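Local coordinates for protein MEM-A1 (Soil metagenome, PDB 6E0S) that probably hydrolyses the amide bond of the beta-lactam ring in antibiotics, as a zinc-carrying subclass B3 metallo-beta-lactamase, at residues A[41-46]-A[242-247]; A[176-181]-A[187-192]; A[193-198]-A[269-274]; A[233-238]-A[265-270]. One frame throughout, in Å; residues are numbered along the deposited sequence. Where two conformers were deposited one is given.

How the contacts relate
All four contacts belong to the metallo-beta-lactamase sandwich, two mixed sheets packed between layers of helices. Contact 2 is the hairpin 174-182/185-192 of the five-stranded sheet; strand 232-235 of contact 4 lies next to its second strand. Contact 3 takes over where contact 2 ends, at residue 193. Contacts 3 and 4 both lean on helix 263-285, share Glu269 and Arg270, and have centres about 9 Å apart. Contact 1 crosses contacts 3 and 4 along the chain and joins a loop of the larger sheet to helix 243-247; its centre is about 11 Å from that of contact 4. Contacts 3 and 4 hold the C-terminal helix to the loop behind the zinc site and to the edge of the sheet.

Contact 1 (A[41-46]-A[242-247]); sequences GVRGLS and DLWRRQ. With PO4 (phosphate ion), chain D.
A cation-pi stack of Arg43 on Trp244 joins the loop after strand 37-39 to the start of helix 243-247. The guanidinium lies nearly flat on the indole, the two planes 13° apart, with Arg43 CZ 3.7 Å from the centroid of the five-membered ring and almost on its normal. Arg43 NH1 sits over the middle of the double ring, 3.4 Å from Trp244 CD2. The two side chains run in from opposite directions and slide past one another; a single bend in the arginine chain, at chi2 (59°), lays it across the ring face. Leu243 CD2 approaches the other face, and Tyr39 meets the tryptophan edge-to-face. In the metallo-beta-lactamase fold this links the two halves of the molecule, since the loop connects strands of the larger sheet while the helix follows the last strand of the smaller one. The indole N-H is shared. Water 1, in the ring plane, accepts from Trp244 NE1 at 3.0 Å and donates to Arg43 O at 2.8 Å, whereas the direct bond from Trp244 NE1 to Arg43 O is long (3.3 Å), bent and weak. Arg43 NH1 has its own acceptor in Gln28 OE1, which helps hold the guanidinium flat. At the N-terminal end of the helix sits a phosphate, probably from the crystallisation liquor: its O2 accepts from Arg245 N at 2.9 Å and, weakly, from Trp244 N, a place where the helix dipole would favour an anion. Arg245 NH2 also forms a salt bridge with Asp242 OD2, 3.1 Å long and in the guanidinium plane.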
# COMPACT_ATOMS: atom_id res chain seq x y z
N GLY A 41 -0.85 -9.96 5.19
CA GLY A 41 -1.67 -9.98 3.98
C GLY A 41 -1.87 -11.37 3.40
O GLY A 41 -1.66 -12.39 4.07
N VAL A 42 -2.25 -11.41 2.13
CA VAL A 42 -2.45 -12.68 1.44
C VAL A 42 -1.34 -12.86 0.41
O VAL A 42 -0.41 -12.06 0.32
CB VAL A 42 -3.86 -12.75 0.82
CG1 VAL A 42 -4.92 -12.69 1.92
CG2 VAL A 42 -4.11 -11.66 -0.22
N ARG A 43 -1.40 -13.94 -0.36
CA ARG A 43 -0.26 -14.22 -1.23
C ARG A 43 -0.03 -13.11 -2.27
O ARG A 43 1.12 -12.75 -2.57
CB ARG A 43 -0.45 -15.58 -1.90
CG ARG A 43 0.69 -15.99 -2.77
CD ARG A 43 1.98 -16.07 -2.00
NE ARG A 43 3.04 -16.50 -2.91
CZ ARG A 43 4.28 -16.82 -2.52
NH1 ARG A 43 4.59 -16.75 -1.24
NH2 ARG A 43 5.19 -17.21 -3.43
N GLY A 44 -1.10 -12.52 -2.81
CA GLY A 44 -0.91 -11.55 -3.88
C GLY A 44 -1.25 -10.11 -3.54
O GLY A 44 -1.18 -9.22 -4.41
N LEU A 45 -1.62 -9.87 -2.29
CA LEU A 45 -2.04 -8.53 -1.86
C LEU A 45 -1.49 -8.28 -0.47
O LEU A 45 -1.79 -9.04 0.46
CB LEU A 45 -3.56 -8.39 -1.85
CG LEU A 45 -4.26 -8.67 -3.18
CD1 LEU A 45 -5.79 -8.84 -2.99
CD2 LEU A 45 -3.96 -7.58 -4.19
N SER A 46 -0.72 -7.22 -0.31
CA SER A 46 -0.06 -6.98 0.96
C SER A 46 -1.01 -6.40 2.00
O SER A 46 -1.96 -5.70 1.68
CB SER A 46 1.13 -6.02 0.80
OG SER A 46 2.12 -6.62 0.01
N ASP A 242 9.57 -7.92 -5.03
CA ASP A 242 10.39 -9.11 -4.77
C ASP A 242 10.32 -9.57 -3.33
O ASP A 242 11.31 -10.07 -2.79
CB ASP A 242 11.87 -8.86 -5.13
CG ASP A 242 12.13 -8.70 -6.62
OD1 ASP A 242 11.29 -9.07 -7.48
OD2 ASP A 242 13.22 -8.19 -6.94
N LEU A 243 9.17 -9.38 -2.68
CA LEU A 243 9.07 -9.77 -1.27
C LEU A 243 9.32 -11.26 -1.08
O LEU A 243 9.99 -11.66 -0.11
CB LEU A 243 7.71 -9.39 -0.70
CG LEU A 243 7.58 -9.63 0.80
CD1 LEU A 243 8.62 -8.83 1.62
CD2 LEU A 243 6.13 -9.26 1.21
N TRP A 244 8.80 -12.10 -1.98
CA TRP A 244 8.93 -13.54 -1.75
C TRP A 244 10.35 -14.02 -2.01
O TRP A 244 10.83 -14.93 -1.33
CB TRP A 244 7.90 -14.31 -2.59
CG TRP A 244 6.51 -13.78 -2.36
CD1 TRP A 244 5.62 -13.34 -3.30
CD2 TRP A 244 5.87 -13.62 -1.08
NE1 TRP A 244 4.45 -12.90 -2.68
CE2 TRP A 244 4.59 -13.07 -1.32
CE3 TRP A 244 6.25 -13.89 0.24
CZ2 TRP A 244 3.69 -12.77 -0.28
CZ3 TRP A 244 5.37 -13.60 1.27
CH2 TRP A 244 4.10 -13.05 1.01
N ARG A 245 11.05 -13.39 -2.95
CA ARG A 245 12.46 -13.73 -3.13
C ARG A 245 13.26 -13.43 -1.86
O ARG A 245 14.10 -14.23 -1.44
CB ARG A 245 13.06 -12.99 -4.33
CG ARG A 245 14.55 -13.22 -4.45
CD ARG A 245 15.20 -12.49 -5.61
NE ARG A 245 15.03 -11.03 -5.57
CZ ARG A 245 15.64 -10.20 -4.71
NH1 ARG A 245 16.47 -10.66 -3.78
NH2 ARG A 245 15.40 -8.90 -4.78
N ARG A 246 12.99 -12.29 -1.22
CA ARG A 246 13.72 -11.94 -0.01
C ARG A 246 13.28 -12.80 1.17
O ARG A 246 14.11 -13.28 1.95
CB ARG A 246 13.52 -10.46 0.32
CG ARG A 246 14.21 -9.51 -0.64
CD ARG A 246 14.10 -8.05 -0.14
NE ARG A 246 12.92 -7.41 -0.71
CZ ARG A 246 11.96 -6.81 -0.01
NH1 ARG A 246 12.03 -6.72 1.33
NH2 ARG A 246 10.92 -6.31 -0.67
N GLN A 247 11.96 -13.00 1.33
CA GLN A 247 11.46 -13.78 2.46
C GLN A 247 11.96 -15.21 2.40
O GLN A 247 12.07 -15.87 3.44
CB GLN A 247 9.93 -13.79 2.47
CG GLN A 247 9.29 -14.34 3.78
CD GLN A 247 9.05 -15.82 3.78
OE1 GLN A 247 8.81 -16.44 2.74
NE2 GLN A 247 9.17 -16.43 4.95
P PO4 D . 8.84 -12.67 -6.07
O1 PO4 D . 9.43 -11.78 -7.16
O2 PO4 D . 9.16 -12.11 -4.72
O3 PO4 D . 7.34 -12.74 -6.28
O4 PO4 D . 9.46 -14.06 -6.18
O HOH W 1 2.55 -12.50 -4.99

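Contact 2 (A[176-181]-A[187-192]); sequences WTWRAT and AAMVYA
Trp178 and Met189 face each other across a beta hairpin, strands 174-182 and 185-192 of the five-stranded sheet in the metallo-beta-lactamase sandwich. Three antiparallel hydrogen-bonded pairs, Trp176 with Tyr191, Trp178 with Met189 and Ala180 with Ala187, supply six backbone bonds. In the middle pair one bond is short, Met189 N to Trp178 O at 2.7 Å, and its partner from Trp178 N to Met189 O is longer, at 3.3 Å.

The dense side is the one that carries these three pairs, turned toward strands 31-34 and 48-50 of the other sheet. Trp178 CG is set between the backbone N and the carbonyl carbon (chi1 66°), and this folds the indole back over the neighbouring strand. Met189 CB presses on the middle of the ring face in a CH-pi contact, 3.6 Å from the centroid of the six-membered ring. Met189 CG lies 3.9 Å from Ala180 CB; beyond it the chain bends twice, and SD makes a longer, oblique Met-aromatic contact with the indole. Tyr191 CB fits at the rim of the same ring, in its plane, 3.8 Å from Trp178 CZ3. The polar ends are spoken for as well: Trp178 NE1 bonds to Thr37 OG1, Tyr191 OH to Asp60 OD2.

The other side is sparser. Thr177 and Val190 lie side by side, pointing the same way, and touch through their CG2 methyls at 4.1 Å. Beyond them Arg179 is exposed; its NH2 bonds to Ser186 OG, its guanidinium face passes over the Ala187-Ala188 peptide, and NH1 rests 3.6 Å from Ala188 CB.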
# COMPACT_ATOMS: atom_id res chain seq x y z
N TRP A 176 3.93 4.76 2.43
CA TRP A 176 4.06 4.99 3.86
C TRP A 176 5.44 4.58 4.37
O TRP A 176 5.96 3.52 4.00
CB TRP A 176 2.98 4.21 4.61
CG TRP A 176 1.60 4.57 4.21
CD1 TRP A 176 0.83 3.96 3.23
CD2 TRP A 176 0.79 5.60 4.77
NE1 TRP A 176 -0.42 4.54 3.19
CE2 TRP A 176 -0.47 5.54 4.13
CE3 TRP A 176 0.99 6.56 5.77
CZ2 TRP A 176 -1.51 6.42 4.45
CZ3 TRP A 176 -0.04 7.41 6.09
CH2 TRP A 176 -1.29 7.33 5.43
N THR A 177 6.05 5.41 5.22
CA THR A 177 7.41 5.11 5.69
C THR A 177 7.49 5.19 7.21
O THR A 177 6.78 5.98 7.86
CB THR A 177 8.46 6.04 5.07
OG1 THR A 177 8.23 7.37 5.52
CG2 THR A 177 8.41 6.02 3.52
N TRP A 178 8.33 4.34 7.80
CA TRP A 178 8.53 4.32 9.25
C TRP A 178 9.83 3.59 9.53
O TRP A 178 10.44 3.00 8.63
CB TRP A 178 7.36 3.66 10.01
CG TRP A 178 7.15 2.17 9.77
CD1 TRP A 178 7.39 1.16 10.65
CD2 TRP A 178 6.58 1.55 8.60
NE1 TRP A 178 7.04 -0.05 10.10
CE2 TRP A 178 6.56 0.17 8.83
CE3 TRP A 178 6.13 2.03 7.36
CZ2 TRP A 178 6.08 -0.75 7.89
CZ3 TRP A 178 5.65 1.12 6.42
CH2 TRP A 178 5.62 -0.24 6.69
N ARG A 179 10.28 3.66 10.77
CA ARG A 179 11.47 2.92 11.19
C ARG A 179 11.04 1.83 12.16
O ARG A 179 10.20 2.08 13.04
CB ARG A 179 12.50 3.85 11.85
CG ARG A 179 13.13 4.78 10.84
CD ARG A 179 14.44 5.40 11.35
NE ARG A 179 15.55 4.46 11.33
CZ ARG A 179 16.36 4.23 10.29
NH1 ARG A 179 16.22 4.88 9.15
NH2 ARG A 179 17.33 3.35 10.41
N ALA A 180 11.61 0.64 12.00
CA ALA A 180 11.42 -0.48 12.91
C ALA A 180 12.76 -0.79 13.55
O ALA A 180 13.81 -0.44 13.00
CB ALA A 180 10.84 -1.73 12.21
N THR A 181 12.72 -1.41 14.73
CA THR A 181 13.92 -1.65 15.53
C THR A 181 13.87 -3.03 16.16
O THR A 181 12.80 -3.49 16.58
CB THR A 181 14.13 -0.60 16.65
OG1 THR A 181 12.99 -0.62 17.53
CG2 THR A 181 14.28 0.81 16.09
N ALA A 187 15.74 -0.24 10.88
CA ALA A 187 15.57 -0.35 9.44
C ALA A 187 14.55 0.67 8.98
O ALA A 187 13.48 0.79 9.59
CB ALA A 187 15.08 -1.76 9.06
N ALA A 188 14.86 1.36 7.87
CA ALA A 188 13.89 2.22 7.22
C ALA A 188 12.92 1.36 6.40
O ALA A 188 13.33 0.69 5.44
CB ALA A 188 14.60 3.27 6.36
N MET A 189 11.64 1.34 6.82
CA MET A 189 10.59 0.53 6.21
C MET A 189 9.86 1.35 5.18
O MET A 189 9.60 2.54 5.39
CB MET A 189 9.60 0.04 7.27
CG MET A 189 10.31 -0.46 8.57
SD MET A 189 11.25 -1.97 8.24
CE MET A 189 9.96 -3.14 7.94
N VAL A 190 9.52 0.73 4.03
CA VAL A 190 8.77 1.45 3.01
C VAL A 190 7.64 0.55 2.55
O VAL A 190 7.90 -0.55 2.04
CB VAL A 190 9.64 1.85 1.81
CG1 VAL A 190 8.76 2.41 0.68
CG2 VAL A 190 10.74 2.87 2.21
N TYR A 191 6.40 1.00 2.75
CA TYR A 191 5.21 0.37 2.15
C TYR A 191 4.93 1.14 0.87
O TYR A 191 4.41 2.24 0.89
CB TYR A 191 3.99 0.40 3.08
CG TYR A 191 2.87 -0.49 2.55
CD1 TYR A 191 2.63 -1.73 3.14
CD2 TYR A 191 2.05 -0.08 1.49
CE1 TYR A 191 1.62 -2.56 2.70
CE2 TYR A 191 0.98 -0.92 1.06
CZ TYR A 191 0.81 -2.15 1.67
OH TYR A 191 -0.20 -3.02 1.27
N ALA A 192 5.32 0.56 -0.26
CA ALA A 192 5.26 1.30 -1.52
C ALA A 192 3.92 1.04 -2.20
O ALA A 192 3.52 -0.12 -2.37
CB ALA A 192 6.42 0.89 -2.43

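Contact 3 (A[193-198]-A[269-274]); sequences DSLNAF and ERAGVR
Leu195 and Ala271 bring the loop 193-198 against helix 263-285, on the helical layer of the metallo-beta-lactamase sandwich. The apolar part is small and tight: Leu195 CB and Ala271 CB stand 3.5 Å apart, closer than usual for two carbons, and helix 214-226 packs on the pair through Ser221, Ile222 and Val225.

The polar link goes through water 2, which has three partners. It donates to Leu195 O (2.8 Å) and to Ala271 O (2.8 Å) and accepts from Ala197 N (2.9 Å), so a backbone carbonyl of the helix is bridged to both a carbonyl and an N-H of the loop. The loop is shaped by its own bonds: Ser194 OG accepts from Asn196 N at 3.2 Å in an ST turn, and an inverse gamma turn is centred on Ala197. The same loop backs the zinc site. Asp193 OD2 bonds to His91 ND1 and Asn196 O to His169 ND1; both histidines are zinc ligands, which makes these second-shell contacts that would fix the rotation of the imidazoles. The side chain of Asn196 is about 8 Å from a zinc ion.

Van der Waals contact between the Asn196 amide and the chain and head of Arg274 makes up the rest, at the more open margin. Arg274 runs out from the helix with its chain extended from CG to NE, crossing Asn196 so that guanidinium and amide planes are only 5° from parallel. The amide spans the arginine's last methylene and its head: Asn196 OD1 lies 3.4 Å from Arg274 CD, and Asn196 ND2, over the guanidinium face, is 3.5 Å from Arg274 NH1.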
# COMPACT_ATOMS: atom_id res chain seq x y z
N ASP A 193 3.26 2.11 -2.62
CA ASP A 193 2.05 1.97 -3.41
C ASP A 193 2.41 1.52 -4.81
O ASP A 193 3.57 1.57 -5.23
CB ASP A 193 1.28 3.29 -3.47
CG ASP A 193 -0.15 3.12 -4.02
OD1 ASP A 193 -0.75 4.14 -4.41
OD2 ASP A 193 -0.66 1.97 -4.05
N SER A 194 1.42 1.01 -5.53
CA SER A 194 1.64 0.70 -6.93
C SER A 194 2.04 1.96 -7.68
O SER A 194 1.49 3.05 -7.46
CB SER A 194 0.38 0.10 -7.56
OG SER A 194 0.57 0.04 -8.98
N LEU A 195 3.03 1.81 -8.57
CA LEU A 195 3.47 2.88 -9.45
C LEU A 195 3.17 2.57 -10.91
O LEU A 195 3.74 3.18 -11.81
CB LEU A 195 4.97 3.15 -9.27
CG LEU A 195 5.45 3.62 -7.90
CD1 LEU A 195 6.98 3.72 -7.88
CD2 LEU A 195 4.76 4.96 -7.55
N ASN A 196 2.29 1.61 -11.16
CA ASN A 196 2.06 1.10 -12.50
C ASN A 196 1.07 1.98 -13.27
O ASN A 196 -0.05 2.24 -12.81
CB ASN A 196 1.57 -0.34 -12.43
CG ASN A 196 2.71 -1.32 -12.20
OD1 ASN A 196 3.86 -0.92 -11.98
ND2 ASN A 196 2.39 -2.61 -12.27
N ALA A 197 1.51 2.47 -14.42
CA ALA A 197 0.64 3.18 -15.35
C ALA A 197 -0.30 2.19 -16.03
O ALA A 197 0.02 1.64 -17.09
CB ALA A 197 1.46 3.95 -16.39
N PHE A 198 -1.46 1.95 -15.43
CA PHE A 198 -2.44 1.02 -15.97
C PHE A 198 -3.74 1.78 -16.17
O PHE A 198 -4.15 2.54 -15.29
CB PHE A 198 -2.63 -0.18 -15.03
CG PHE A 198 -3.51 -1.23 -15.61
CD1 PHE A 198 -4.86 -1.26 -15.33
CD2 PHE A 198 -2.99 -2.17 -16.50
CE1 PHE A 198 -5.69 -2.23 -15.89
CE2 PHE A 198 -3.81 -3.15 -17.07
CZ PHE A 198 -5.16 -3.18 -16.77
N GLU A 269 12.49 1.85 -10.86
CA GLU A 269 12.97 1.71 -12.23
C GLU A 269 12.05 0.80 -13.03
O GLU A 269 11.79 1.05 -14.21
CB GLU A 269 14.40 1.17 -12.26
CG GLU A 269 15.42 2.23 -11.96
CD GLU A 269 16.84 1.72 -12.08
OE1 GLU A 269 17.12 1.00 -13.08
OE2 GLU A 269 17.65 2.04 -11.18
N ARG A 270 11.55 -0.27 -12.40
CA ARG A 270 10.65 -1.16 -13.12
C ARG A 270 9.37 -0.43 -13.50
O ARG A 270 8.85 -0.59 -14.61
CB ARG A 270 10.37 -2.39 -12.28
CG ARG A 270 11.58 -3.30 -12.17
CD ARG A 270 11.22 -4.64 -11.53
NE ARG A 270 10.77 -4.50 -10.14
CZ ARG A 270 11.54 -4.65 -9.05
NH1 ARG A 270 12.83 -4.93 -9.18
NH2 ARG A 270 10.99 -4.51 -7.85
N ALA A 271 8.86 0.40 -12.59
CA ALA A 271 7.68 1.20 -12.90
C ALA A 271 7.97 2.19 -14.02
O ALA A 271 7.10 2.44 -14.87
CB ALA A 271 7.23 1.94 -11.64
N GLY A 272 9.16 2.77 -14.04
CA GLY A 272 9.51 3.68 -15.13
C GLY A 272 9.50 2.98 -16.48
O GLY A 272 9.05 3.54 -17.49
N VAL A 273 9.96 1.73 -16.51
CA VAL A 273 9.92 0.96 -17.75
C VAL A 273 8.48 0.68 -18.15
O VAL A 273 8.11 0.82 -19.33
CB VAL A 273 10.74 -0.34 -17.58
CG1 VAL A 273 10.52 -1.26 -18.78
CG2 VAL A 273 12.20 0.02 -17.44
N ARG A 274 7.62 0.32 -17.19
CA ARG A 274 6.23 0.05 -17.52
C ARG A 274 5.54 1.30 -18.05
O ARG A 274 4.68 1.22 -18.93
CB ARG A 274 5.48 -0.49 -16.31
CG ARG A 274 5.81 -1.93 -16.00
CD ARG A 274 4.96 -2.46 -14.85
NE ARG A 274 5.01 -3.91 -14.80
CZ ARG A 274 3.97 -4.69 -15.09
NH1 ARG A 274 2.81 -4.13 -15.42
NH2 ARG A 274 4.09 -6.01 -15.04
O HOH W 2 4.39 2.74 -14.45

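Contact 4 (A[233-238]-A[265-270]); sequences LISAHP and RQYAER
Tyr267 reaches from helix 263-285 to the end of strand 232-235, its ring directed at Ser235 and its stem at Leu233. With CG anti to the backbone N (chi1 177°), the tyrosine stretches away from the helix toward the sheet. Leu233 meets it at about a right angle, its CD2 methyl falling near the root of the side chain, 3.9 Å from Tyr267 CB. Farther out Ser235 CB comes obliquely to the ring, 3.5 Å from Tyr267 CE2. The tyrosine also touches Ala192 of the neighbouring strand, Leu195, and Val225 of helix 214-226. This is sheet-on-helix packing in the C-terminal half of the metallo-beta-lactamase sandwich, where an edge strand of the five-stranded sheet meets the last helix.

The serine hydroxyl turns off toward its own chain. Ser235 OG, placed between backbone N and carbonyl carbon (chi1 53°), donates to His237 O at 2.6 Å, coming from well above the carbonyl plane rather than along a lone pair, and so closes the bend after the strand. At the phenol end water 3 lies in the plane of the ring; it donates to Tyr267 OH (2.9 Å) and accepts from His237 N (3.0 Å). Tyr267 OH also bonds to Asp193 O, and the Tyr267 side chain lies about 9 Å from a zinc ion. The imidazole of His237 packs edge-to-face with His96 and Trp24. A largely apolar ring thus ends in a buried hydroxyl satisfied by two hydrogen bonds, which couple the helix to the backbones of 193-198 and of the turn after strand 232-235.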
# COMPACT_ATOMS: atom_id res chain seq x y z
N LEU A 233 11.64 -2.95 1.74
CA LEU A 233 10.51 -2.59 0.91
C LEU A 233 9.41 -3.64 1.02
O LEU A 233 9.69 -4.84 0.92
CB LEU A 233 10.96 -2.48 -0.56
CG LEU A 233 9.83 -2.51 -1.58
CD1 LEU A 233 9.00 -1.24 -1.49
CD2 LEU A 233 10.36 -2.69 -3.04
N ILE A 234 8.17 -3.19 1.19
CA ILE A 234 6.99 -4.04 1.04
C ILE A 234 6.05 -3.31 0.09
O ILE A 234 5.57 -2.23 0.42
CB ILE A 234 6.29 -4.31 2.37
CG1 ILE A 234 7.25 -5.02 3.32
CG2 ILE A 234 5.02 -5.15 2.14
CD1 ILE A 234 6.76 -5.04 4.77
N SER A 235 5.82 -3.86 -1.10
CA SER A 235 4.99 -3.14 -2.05
C SER A 235 3.57 -3.71 -2.02
O SER A 235 3.35 -4.84 -1.60
CB SER A 235 5.56 -3.24 -3.47
OG SER A 235 5.78 -4.60 -3.78
N ALA A 236 2.60 -2.88 -2.44
CA ALA A 236 1.19 -3.25 -2.32
C ALA A 236 0.88 -4.59 -2.99
O ALA A 236 0.09 -5.39 -2.46
CB ALA A 236 0.31 -2.15 -2.93
N HIS A 237 1.46 -4.84 -4.17
CA HIS A 237 1.55 -6.20 -4.69
C HIS A 237 2.91 -6.74 -4.27
O HIS A 237 3.94 -6.24 -4.75
CB HIS A 237 1.40 -6.23 -6.22
CG HIS A 237 -0.00 -5.99 -6.67
ND1 HIS A 237 -0.92 -7.02 -6.79
CD2 HIS A 237 -0.67 -4.85 -6.96
CE1 HIS A 237 -2.07 -6.53 -7.19
NE2 HIS A 237 -1.96 -5.21 -7.28
N PRO A 238 2.97 -7.71 -3.35
CA PRO A 238 4.28 -8.05 -2.75
C PRO A 238 5.28 -8.60 -3.76
O PRO A 238 6.48 -8.30 -3.67
CB PRO A 238 3.90 -9.10 -1.68
CG PRO A 238 2.53 -9.65 -2.11
CD PRO A 238 1.85 -8.45 -2.75
N ARG A 265 14.69 1.64 -5.32
CA ARG A 265 15.15 2.15 -6.60
C ARG A 265 14.86 1.14 -7.71
O ARG A 265 14.44 1.53 -8.81
CB ARG A 265 16.64 2.50 -6.52
CG ARG A 265 17.26 2.95 -7.83
CD ARG A 265 18.67 3.55 -7.62
NE ARG A 265 18.91 3.98 -6.23
CZ ARG A 265 18.64 5.19 -5.73
NH1 ARG A 265 18.11 6.14 -6.51
NH2 ARG A 265 18.90 5.45 -4.45
N GLN A 266 15.04 -0.15 -7.44
CA GLN A 266 14.73 -1.15 -8.47
C GLN A 266 13.23 -1.18 -8.79
O GLN A 266 12.84 -1.34 -9.95
CB GLN A 266 15.21 -2.54 -8.02
CG GLN A 266 16.74 -2.65 -8.06
CD GLN A 266 17.28 -3.80 -7.25
OE1 GLN A 266 16.54 -4.49 -6.56
NE2 GLN A 266 18.59 -3.97 -7.29
N TYR A 267 12.41 -1.09 -7.75
CA TYR A 267 10.96 -1.05 -7.93
C TYR A 267 10.54 0.17 -8.74
O TYR A 267 9.67 0.10 -9.62
CB TYR A 267 10.32 -1.02 -6.53
CG TYR A 267 8.83 -0.91 -6.45
CD1 TYR A 267 8.21 0.31 -6.18
CD2 TYR A 267 8.03 -2.04 -6.61
CE1 TYR A 267 6.84 0.42 -6.04
CE2 TYR A 267 6.65 -1.95 -6.50
CZ TYR A 267 6.06 -0.71 -6.23
OH TYR A 267 4.68 -0.61 -6.09
N ALA A 268 11.16 1.31 -8.45
CA ALA A 268 10.83 2.52 -9.19
C ALA A 268 11.30 2.43 -10.63
O ALA A 268 10.58 2.82 -11.54
CB ALA A 268 11.42 3.76 -8.50
N GLU A 269 12.49 1.85 -10.86
CA GLU A 269 12.97 1.71 -12.23
C GLU A 269 12.05 0.80 -13.03
O GLU A 269 11.79 1.05 -14.21
CB GLU A 269 14.40 1.17 -12.26
CG GLU A 269 15.42 2.23 -11.96
CD GLU A 269 16.84 1.72 -12.08
OE1 GLU A 269 17.12 1.00 -13.08
OE2 GLU A 269 17.65 2.04 -11.18
N ARG A 270 11.55 -0.27 -12.40
CA ARG A 270 10.65 -1.16 -13.12
C ARG A 270 9.37 -0.43 -13.50
O ARG A 270 8.85 -0.59 -14.61
CB ARG A 270 10.37 -2.39 -12.28
CG ARG A 270 11.58 -3.30 -12.17
CD ARG A 270 11.22 -4.64 -11.53
NE ARG A 270 10.77 -4.50 -10.14
CZ ARG A 270 11.54 -4.65 -9.05
NH1 ARG A 270 12.83 -4.93 -9.18
NH2 ARG A 270 10.99 -4.51 -7.85
O HOH W 3 2.81 -2.80 -5.82